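Local coordinates for pyruvate carboxylase n-terminal domain (Aquifex aeolicus, PDB 1ULZ), which forms the biotin carboxylase subunit of a pyruvate carboxylase, a protein built round an ATP-grasp domain, at residues A[90-93]-A[94-98]; A[255-258]-A[259-262]; A[308-311]-A[312-315]. The protein carries 1 engineered substitution. All blocks are in the same frame, centred on the assembly; numbering follows the deposited sequence.

Contact 1 (A[90-93]-A[94-98]); sequences FAKM and CEEAG
Phe-90 and Cys-94 are one turn apart near the end of helix 88-96, where the amide of Cys-94 bonds to Phe-90 O and those of Glu-95, Glu-96 and Ala-97 reach back to the carbonyls of Ala-91, Lys-92 and Met-93 in regular i to i+4 fashion. On the inner side, Cys-94 SG sits over one face of the Phe-90 ring, 3.9 Å from its centroid and displaced toward CZ, which it approaches to 3.7 Å. The ring reaches the sulfur because CG of Phe-90 is anti to the backbone N (chi1 180°). Phe-101 of strand 100-101 touches both residues, and Ile-66 of helix 62-71 packs on the Phe-90 ring. The outer side is ionic: Lys-92 runs out straight and bends only at its last torsion (chi4 -65°), bringing NZ to 2.6 Å from Glu-96 OE2, from above the carboxylate plane. Gly-98, with positive phi and its N 2.8 Å from Glu-95 O, ends the helix in a Schellman motif. The turn is thus amphipathic, with a sulfur-aromatic contact turned to strand 100-101 of the Rossmann-like N-terminal domain and a salt bridge, probably softened by solvent, on the other flank.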
loop_
_atom_site.group_PDB
_atom_site.type_symbol
_atom_site.label_atom_id
_atom_site.label_comp_id
_atom_site.label_asym_id
_atom_site.label_seq_id
_atom_site.Cartn_x
_atom_site.Cartn_y
_atom_site.Cartn_z
ATOM N N PHE A 90 9.548 7.391 -33.319
ATOM C CA PHE A 90 10.147 8.133 -32.217
ATOM C C PHE A 90 11.240 7.296 -31.565
ATOM O O PHE A 90 12.331 7.788 -31.284
ATOM C CB PHE A 90 9.075 8.497 -31.179
ATOM C CG PHE A 90 9.608 9.258 -29.996
ATOM C CD1 PHE A 90 10.304 10.447 -30.174
ATOM C CD2 PHE A 90 9.413 8.784 -28.705
ATOM C CE1 PHE A 90 10.797 11.146 -29.084
ATOM C CE2 PHE A 90 9.901 9.477 -27.610
ATOM C CZ PHE A 90 10.594 10.657 -27.794
ATOM N N ALA A 91 10.940 6.021 -31.328
ATOM C CA ALA A 91 11.903 5.114 -30.718
ATOM C C ALA A 91 13.170 5.050 -31.574
ATOM O O ALA A 91 14.284 5.045 -31.051
ATOM C CB ALA A 91 11.291 3.725 -30.568
ATOM N N LYS A 92 12.990 5.009 -32.892
ATOM C CA LYS A 92 14.120 4.953 -33.819
ATOM C C LYS A 92 14.933 6.246 -33.710
ATOM O O LYS A 92 16.161 6.220 -33.580
ATOM C CB LYS A 92 13.603 4.762 -35.249
ATOM C CG LYS A 92 14.668 4.619 -36.329
ATOM C CD LYS A 92 14.007 4.329 -37.680
ATOM C CE LYS A 92 15.019 4.246 -38.831
ATOM N NZ LYS A 92 15.699 5.555 -39.075
ATOM N N MET A 93 14.240 7.380 -33.746
ATOM C CA MET A 93 14.906 8.670 -33.640
ATOM C C MET A 93 15.720 8.779 -32.346
ATOM O O MET A 93 16.836 9.300 -32.352
ATOM C CB MET A 93 13.869 9.792 -33.731
ATOM C CG MET A 93 13.264 9.956 -35.119
ATOM S SD MET A 93 11.738 10.938 -35.124
ATOM C CE MET A 93 12.382 12.578 -34.711
ATOM N N CYS A 94 15.173 8.277 -31.240
ATOM C CA CYS A 94 15.882 8.322 -29.963
ATOM C C CYS A 94 17.212 7.579 -30.064
ATOM O O CYS A 94 18.258 8.087 -29.651
ATOM C CB CYS A 94 15.036 7.686 -28.853
ATOM S SG CYS A 94 13.699 8.731 -28.222
ATOM N N GLU A 95 17.159 6.365 -30.608
ATOM C CA GLU A 95 18.353 5.540 -30.763
ATOM C C GLU A 95 19.411 6.287 -31.571
ATOM O O GLU A 95 20.549 6.424 -31.138
ATOM C CB GLU A 95 18.008 4.227 -31.471
ATOM C CG GLU A 95 19.161 3.238 -31.533
ATOM C CD GLU A 95 18.841 2.012 -32.375
ATOM O OE1 GLU A 95 18.874 2.112 -33.622
ATOM O OE2 GLU A 95 18.546 0.947 -31.786
ATOM N N GLU A 96 19.020 6.778 -32.741
ATOM C CA GLU A 96 19.930 7.500 -33.624
ATOM C C GLU A 96 20.543 8.731 -32.966
ATOM O O GLU A 96 21.653 9.136 -33.309
ATOM C CB GLU A 96 19.186 7.891 -34.905
ATOM C CG GLU A 96 18.492 6.693 -35.548
ATOM C CD GLU A 96 17.734 7.031 -36.814
ATOM O OE1 GLU A 96 17.053 8.085 -36.851
ATOM O OE2 GLU A 96 17.799 6.228 -37.772
ATOM N N ALA A 97 19.829 9.317 -32.007
ATOM C CA ALA A 97 20.323 10.503 -31.312
ATOM C C ALA A 97 21.157 10.124 -30.095
ATOM O O ALA A 97 21.668 10.989 -29.389
ATOM C CB ALA A 97 19.154 11.386 -30.889
ATOM N N GLY A 98 21.285 8.827 -29.843
ATOM C CA GLY A 98 22.065 8.381 -28.702
ATOM C C GLY A 98 21.295 8.371 -27.392
ATOM O O GLY A 98 21.895 8.283 -26.315
#

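Contact 2 (A[255-258]-A[259-262]); sequences GNIV and TKAA
Ile-257 and Lys-260 lie side by side and point the same way, one helical turn apart on helix 248-264. Two bends in the lysine, at chi3 59° and chi4 63°, bring its end back alongside the isoleucine, so that NZ comes 3.8 Å from Ile-257 CG2 and 3.1 Å from Ile-257 O. The ammonium meets that oxygen in the carbonyl plane, on a lone pair, while the amide of Ala-261 reaches the same oxygen at 3.0 Å from a position tilted off the plane; one carbonyl therefore serves two donors. Lys-260 NZ also bonds to Ala-125 O, and the neighbouring Val-127 packs on both Ile-257 and Ala-261, which ties this flank to the loop that follows helix 115-124.

Thr-259 turns its hydroxyl back along the helix: with chi1 at 58°, OG1 is placed between the backbone N and the carbonyl carbon, 3.2 Å from Asn-256 O and 3.4 Å from Gly-255 O. A water 2.7 Å from Thr-259 OG1 also makes a weak bond to Asn-256 OD1. Val-258 and Ala-262 both pack on Val-212 of strand 206-214, so this side of the helix covers the antiparallel sheet. The ammonium thus donates to two backbone carbonyls, one in its own helix and one in the loop, and its charge would be expected to polarise both oxygens.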
loop_
_atom_site.group_PDB
_atom_site.type_symbol
_atom_site.label_atom_id
_atom_site.label_comp_id
_atom_site.label_asym_id
_atom_site.label_seq_id
_atom_site.Cartn_x
_atom_site.Cartn_y
_atom_site.Cartn_z
ATOM N N GLY A 255 1.430 -18.918 -20.134
ATOM C CA GLY A 255 2.549 -18.059 -19.790
ATOM C C GLY A 255 3.797 -18.425 -20.582
ATOM O O GLY A 255 4.436 -17.560 -21.178
ATOM N N ASN A 256 4.152 -19.708 -20.600
ATOM C CA ASN A 256 5.334 -20.143 -21.347
ATOM C C ASN A 256 5.172 -19.907 -22.849
ATOM O O ASN A 256 6.141 -19.594 -23.546
ATOM C CB ASN A 256 5.633 -21.620 -21.078
ATOM C CG ASN A 256 6.201 -21.857 -19.682
ATOM O OD1 ASN A 256 7.141 -21.181 -19.256
ATOM N ND2 ASN A 256 5.642 -22.833 -18.973
ATOM N N ILE A 257 3.952 -20.055 -23.351
ATOM C CA ILE A 257 3.702 -19.815 -24.764
ATOM C C ILE A 257 3.992 -18.343 -25.039
ATOM O O ILE A 257 4.591 -17.985 -26.058
ATOM C CB ILE A 257 2.239 -20.135 -25.137
ATOM C CG1 ILE A 257 2.045 -21.654 -25.192
ATOM C CG2 ILE A 257 1.883 -19.485 -26.462
ATOM C CD1 ILE A 257 0.632 -22.086 -25.533
ATOM N N VAL A 258 3.573 -17.496 -24.104
ATOM C CA VAL A 258 3.786 -16.058 -24.194
ATOM C C VAL A 258 5.276 -15.695 -24.235
ATOM O O VAL A 258 5.724 -14.991 -25.143
ATOM C CB VAL A 258 3.127 -15.332 -22.991
ATOM C CG1 VAL A 258 3.587 -13.882 -22.930
ATOM C CG2 VAL A 258 1.606 -15.403 -23.114
ATOM N N THR A 259 6.037 -16.174 -23.253
ATOM C CA THR A 259 7.467 -15.877 -23.185
ATOM C C THR A 259 8.267 -16.509 -24.324
ATOM O O THR A 259 9.266 -15.948 -24.766
ATOM C CB THR A 259 8.068 -16.296 -21.819
ATOM O OG1 THR A 259 7.857 -17.694 -21.596
ATOM C CG2 THR A 259 7.404 -15.503 -20.695
ATOM N N LYS A 260 7.822 -17.663 -24.809
ATOM C CA LYS A 260 8.494 -18.320 -25.932
ATOM C C LYS A 260 8.347 -17.447 -27.177
ATOM O O LYS A 260 9.309 -17.220 -27.913
ATOM C CB LYS A 260 7.862 -19.682 -26.219
ATOM C CG LYS A 260 7.973 -20.086 -27.690
ATOM C CD LYS A 260 7.009 -21.212 -28.052
ATOM C CE LYS A 260 5.535 -20.835 -27.793
ATOM N NZ LYS A 260 5.039 -19.695 -28.607
ATOM N N ALA A 261 7.129 -16.966 -27.406
ATOM C CA ALA A 261 6.836 -16.122 -28.558
ATOM C C ALA A 261 7.552 -14.782 -28.435
ATOM O O ALA A 261 8.059 -14.250 -29.419
ATOM C CB ALA A 261 5.327 -15.904 -28.678
ATOM N N ALA A 262 7.587 -14.241 -27.220
ATOM C CA ALA A 262 8.253 -12.968 -26.975
ATOM C C ALA A 262 9.733 -13.080 -27.327
ATOM O O ALA A 262 10.285 -12.217 -28.007
ATOM C CB ALA A 262 8.099 -12.562 -25.515
HETATM O O HOH W 1 8.400 -18.023 -19.014
#

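Contact 3 (A[308-311]-A[312-315]); sequences VKWQ and IKIA
Lys-309, Trp-310 and Gln-311 each offer a carbonyl to the amide four residues on, in Lys-313, Ile-314 and Ala-315, and the shortest of these bonds joins Ile-314 N to Trp-310 O at 2.8 Å; the bond from Ile-312 N to Val-308 O is weak. On helix 307-315 the extended Lys-313 chain, its CG anti to the carbonyl carbon (chi1 -66°), passes over one face of the Trp-310 indole. Its CD stands 4.2 Å from the centroid of the six-membered ring, 20° off the normal, as a CH-pi contact displaced toward the CE3 and CZ3 rim. Lys-313 NZ is farther, 5.2 Å from that centroid, at most a weak cation-pi attraction. Ile-314 CG1 comes 4.2 Å from Trp-310 CE3, and both residues pack on Leu-213 of strand 206-214.

The helix belongs to the ATP-grasp part of the chain but leans on helix 11-24 of the N-terminal region, through Val-308 on Ala-20 and Ile-312 on Cys-21. Lys-309 joins that interface: its NZ forms a salt bridge with Glu-23, and its chain packs on Arg-401 of the second subunit. Within the helix, Lys-309 CG lies 3.8 Å from Lys-313 CE, so the two lysines touch through methylenes while their NZ atoms stand 5.7 Å apart. Gln-311 OE1 accepts from His-78 NE2, and Gln-311 O also bonds to Asn-269 ND2.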
loop_
_atom_site.group_PDB
_atom_site.type_symbol
_atom_site.label_atom_id
_atom_site.label_comp_id
_atom_site.label_asym_id
_atom_site.label_seq_id
_atom_site.Cartn_x
_atom_site.Cartn_y
_atom_site.Cartn_z
ATOM N N VAL A 308 7.745 -0.963 -13.336
ATOM C CA VAL A 308 8.309 0.281 -13.854
ATOM C C VAL A 308 9.789 0.447 -13.517
ATOM O O VAL A 308 10.576 0.861 -14.368
ATOM C CB VAL A 308 7.537 1.504 -13.342
ATOM C CG1 VAL A 308 8.232 2.781 -13.799
ATOM C CG2 VAL A 308 6.103 1.464 -13.868
ATOM N N LYS A 309 10.169 0.124 -12.282
ATOM C CA LYS A 309 11.568 0.234 -11.888
ATOM C C LYS A 309 12.397 -0.713 -12.752
ATOM O O LYS A 309 13.489 -0.366 -13.189
ATOM C CB LYS A 309 11.757 -0.105 -10.402
ATOM C CG LYS A 309 13.204 0.076 -9.924
ATOM C CD LYS A 309 13.343 -0.090 -8.413
ATOM C CE LYS A 309 12.616 1.022 -7.657
ATOM N NZ LYS A 309 12.670 0.834 -6.187
ATOM N N TRP A 310 11.869 -1.905 -13.010
ATOM C CA TRP A 310 12.585 -2.864 -13.842
ATOM C C TRP A 310 12.730 -2.370 -15.284
ATOM O O TRP A 310 13.719 -2.675 -15.945
ATOM C CB TRP A 310 11.902 -4.238 -13.811
ATOM C CG TRP A 310 12.466 -5.144 -12.750
ATOM C CD1 TRP A 310 11.807 -5.657 -11.672
ATOM C CD2 TRP A 310 13.815 -5.626 -12.662
ATOM N NE1 TRP A 310 12.659 -6.430 -10.917
ATOM C CE2 TRP A 310 13.898 -6.427 -11.502
ATOM C CE3 TRP A 310 14.961 -5.456 -13.448
ATOM C CZ2 TRP A 310 15.080 -7.058 -11.109
ATOM C CZ3 TRP A 310 16.138 -6.085 -13.054
ATOM C CH2 TRP A 310 16.185 -6.875 -11.896
ATOM N N GLN A 311 11.747 -1.607 -15.761
ATOM C CA GLN A 311 11.794 -1.049 -17.109
ATOM C C GLN A 311 13.070 -0.223 -17.247
ATOM O O GLN A 311 13.788 -0.316 -18.242
ATOM C CB GLN A 311 10.599 -0.116 -17.366
ATOM C CG GLN A 311 9.279 -0.782 -17.705
ATOM C CD GLN A 311 8.217 0.235 -18.118
ATOM O OE1 GLN A 311 7.735 1.015 -17.294
ATOM N NE2 GLN A 311 7.861 0.238 -19.403
ATOM N N ILE A 312 13.337 0.590 -16.231
ATOM C CA ILE A 312 14.505 1.461 -16.231
ATOM C C ILE A 312 15.811 0.687 -16.083
ATOM O O ILE A 312 16.774 0.957 -16.798
ATOM C CB ILE A 312 14.391 2.527 -15.124
ATOM C CG1 ILE A 312 13.099 3.337 -15.334
ATOM C CG2 ILE A 312 15.588 3.457 -15.176
ATOM C CD1 ILE A 312 12.671 4.166 -14.144
ATOM N N LYS A 313 15.841 -0.275 -15.167
ATOM C CA LYS A 313 17.042 -1.081 -14.970
ATOM C C LYS A 313 17.372 -1.838 -16.256
ATOM O O LYS A 313 18.528 -1.925 -16.657
ATOM C CB LYS A 313 16.838 -2.076 -13.821
ATOM C CG LYS A 313 16.684 -1.419 -12.460
ATOM C CD LYS A 313 16.539 -2.438 -11.338
ATOM C CE LYS A 313 16.549 -1.727 -9.983
ATOM N NZ LYS A 313 16.315 -2.636 -8.815
ATOM N N ILE A 314 16.344 -2.376 -16.906
ATOM C CA ILE A 314 16.542 -3.126 -18.142
ATOM C C ILE A 314 17.048 -2.226 -19.261
ATOM O O ILE A 314 17.963 -2.595 -19.997
ATOM C CB ILE A 314 15.240 -3.819 -18.576
ATOM C CG1 ILE A 314 14.962 -4.994 -17.635
ATOM C CG2 ILE A 314 15.342 -4.284 -20.024
ATOM C CD1 ILE A 314 13.607 -5.643 -17.818
ATOM N N ALA A 315 16.462 -1.040 -19.380
ATOM C CA ALA A 315 16.882 -0.094 -20.406
ATOM C C ALA A 315 18.339 0.303 -20.159
ATOM O O ALA A 315 19.067 0.635 -21.090
ATOM C CB ALA A 315 15.981 1.144 -20.386
#

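In the fold
From the N terminus the chain first builds the parallel sheet, and contact 1 falls on helix 88-96, the crossover between strands 76-78 and 100-101. Contact 2 follows on helix 248-264, packed against the antiparallel sheet, and contact 3 on helix 307-315. All three are local to a single helix, so none closes a long loop, and they run in series without nesting or crossing. Contacts 2 and 3 both lie in the ATP-grasp part of the chain, with centres about 20 Å apart, and both touch strands 206-214 and 269-277. Contact 3, its centre about 18 Å from that of contact 1, meets helix 11-24 and His-78, joining this region to the N-terminal domain that holds contact 1.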